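Local coordinates for glutathione S-transferase (Bombyx mori, PDB 4E8H), which probably conjugates glutathione to electrophilic substrates, as a homodimeric member of the delta/epsilon group of insect glutathione transferases, at residues L107-L112 with L140-T145. Numbering follows the deposited sequence.
Sequences LGTLYL and LGWLNT
Helical segments 107-112 and 140-145 pass with their axes 10.7 Å apart at 117°, and the backbones come nearest where Leu110 CA lies 7.6 Å from Leu140 CA. At this separation only side chains meet, and all of the meetings are apolar. Leu110 sends its two methyls to two different leucines: CD1 lies 4.1 Å from Leu140 CD2, while CD2 makes a looser approach of 4.4 Å to Leu143 CD2. CG of Leu110 stands anti to the backbone N (chi1 -172°), which carries the fork out toward the facing helix, and the side chain then slants across that of Leu140. Ile165 of helix 160-174 touches both Leu110 and Leu143, and Phe136 and Ala139 add to the packing around Leu110, making this the interior side of the contact.

One residue earlier, Thr109 meets Trp142 at the other flank. The CG2 methyl of Thr109 comes to the edge of the indole, in the ring plane, 3.8 Å from Trp142 CZ3, so the six-membered ring is met at its rim and not over a face. Thr109 OG1 stands beside the backbone N (chi1 -56°), which leaves CG2 anti to it and turned to the tryptophan, while OG1 makes a weak hydrogen bond to Gln55 NE2 of the second subunit. Pro54 of that subunit also packs on Trp142. The wider pi-type turn at 107-111 lies in the part of helix 93-124 that presents both Thr109 and Leu110.

The contact thus joins helices 93-124 and 130-146 within the all-helical C-terminal domain of the glutathione transferase fold, with leucines facing the domain core and the threonine-tryptophan pair at the dimer interface.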
# COMPACT_ATOMS: atom_id res chain seq x y z
N LEU B 107 4.95 1.71 -1.02
CA LEU B 107 4.86 0.34 -0.53
C LEU B 107 5.07 -0.71 -1.63
O LEU B 107 5.92 -1.60 -1.49
CB LEU B 107 3.52 0.09 0.19
CG LEU B 107 3.22 -1.34 0.67
CD1 LEU B 107 4.34 -1.90 1.55
CD2 LEU B 107 1.89 -1.39 1.41
N GLY B 108 4.31 -0.61 -2.71
CA GLY B 108 4.29 -1.65 -3.73
C GLY B 108 5.37 -1.57 -4.79
O GLY B 108 5.57 -2.53 -5.54
N THR B 109 6.08 -0.44 -4.86
CA THR B 109 7.08 -0.24 -5.90
C THR B 109 8.46 0.12 -5.33
O THR B 109 9.38 -0.70 -5.38
CB THR B 109 6.62 0.82 -6.94
OG1 THR B 109 5.36 0.43 -7.49
CG2 THR B 109 7.64 0.96 -8.07
N LEU B 110 8.59 1.33 -4.78
CA LEU B 110 9.89 1.84 -4.34
C LEU B 110 10.51 1.04 -3.20
O LEU B 110 11.64 0.55 -3.32
CB LEU B 110 9.80 3.33 -3.95
CG LEU B 110 11.14 4.03 -3.66
CD1 LEU B 110 11.94 4.27 -4.94
CD2 LEU B 110 10.92 5.35 -2.93
N TYR B 111 9.77 0.91 -2.10
CA TYR B 111 10.29 0.21 -0.93
C TYR B 111 10.55 -1.27 -1.20
O TYR B 111 11.56 -1.82 -0.74
CB TYR B 111 9.38 0.38 0.28
CG TYR B 111 10.00 -0.14 1.56
CD1 TYR B 111 11.08 0.53 2.14
CD2 TYR B 111 9.52 -1.29 2.17
CE1 TYR B 111 11.67 0.05 3.30
CE2 TYR B 111 10.10 -1.78 3.34
CZ TYR B 111 11.18 -1.10 3.89
OH TYR B 111 11.76 -1.56 5.05
N LEU B 112 9.65 -1.90 -1.94
CA LEU B 112 9.80 -3.31 -2.31
C LEU B 112 11.06 -3.55 -3.13
O LEU B 112 11.82 -4.49 -2.84
CB LEU B 112 8.56 -3.80 -3.07
CG LEU B 112 8.60 -5.20 -3.69
CD1 LEU B 112 8.77 -6.29 -2.64
CD2 LEU B 112 7.35 -5.44 -4.53
N LEU B 140 13.34 4.86 -9.30
CA LEU B 140 13.92 6.17 -9.04
C LEU B 140 13.66 7.15 -10.20
O LEU B 140 13.45 8.34 -9.97
CB LEU B 140 15.43 6.08 -8.75
CG LEU B 140 15.91 5.60 -7.37
CD1 LEU B 140 17.42 5.69 -7.28
CD2 LEU B 140 15.27 6.38 -6.22
N GLY B 141 13.69 6.64 -11.43
CA GLY B 141 13.34 7.43 -12.61
C GLY B 141 11.90 7.91 -12.56
O GLY B 141 11.61 9.07 -12.87
N TRP B 142 11.00 7.01 -12.17
CA TRP B 142 9.59 7.35 -11.96
C TRP B 142 9.40 8.41 -10.86
O TRP B 142 8.67 9.38 -11.06
CB TRP B 142 8.76 6.11 -11.63
CG TRP B 142 8.62 5.12 -12.76
CD1 TRP B 142 8.63 5.39 -14.10
CD2 TRP B 142 8.40 3.71 -12.64
NE1 TRP B 142 8.46 4.23 -14.82
CE2 TRP B 142 8.32 3.18 -13.95
CE3 TRP B 142 8.29 2.83 -11.55
CZ2 TRP B 142 8.12 1.82 -14.20
CZ3 TRP B 142 8.08 1.48 -11.80
CH2 TRP B 142 8.00 0.99 -13.11
N LEU B 143 10.07 8.22 -9.72
CA LEU B 143 10.01 9.21 -8.64
C LEU B 143 10.52 10.57 -9.11
O LEU B 143 9.92 11.61 -8.80
CB LEU B 143 10.79 8.74 -7.40
CG LEU B 143 10.89 9.69 -6.20
CD1 LEU B 143 9.52 10.03 -5.60
CD2 LEU B 143 11.81 9.10 -5.14
N ASN B 144 11.63 10.56 -9.85
CA ASN B 144 12.16 11.79 -10.43
C ASN B 144 11.13 12.47 -11.34
O ASN B 144 11.00 13.70 -11.31
CB ASN B 144 13.45 11.52 -11.21
CG ASN B 144 14.20 12.79 -11.54
OD1 ASN B 144 14.81 13.41 -10.66
ND2 ASN B 144 14.17 13.19 -12.80
N THR B 145 10.40 11.67 -12.11
CA THR B 145 9.33 12.18 -12.98
C THR B 145 8.15 12.73 -12.17
O THR B 145 7.59 13.76 -12.52
CB THR B 145 8.87 11.10 -13.99
OG1 THR B 145 9.99 10.68 -14.77
CG2 THR B 145 7.80 11.65 -14.94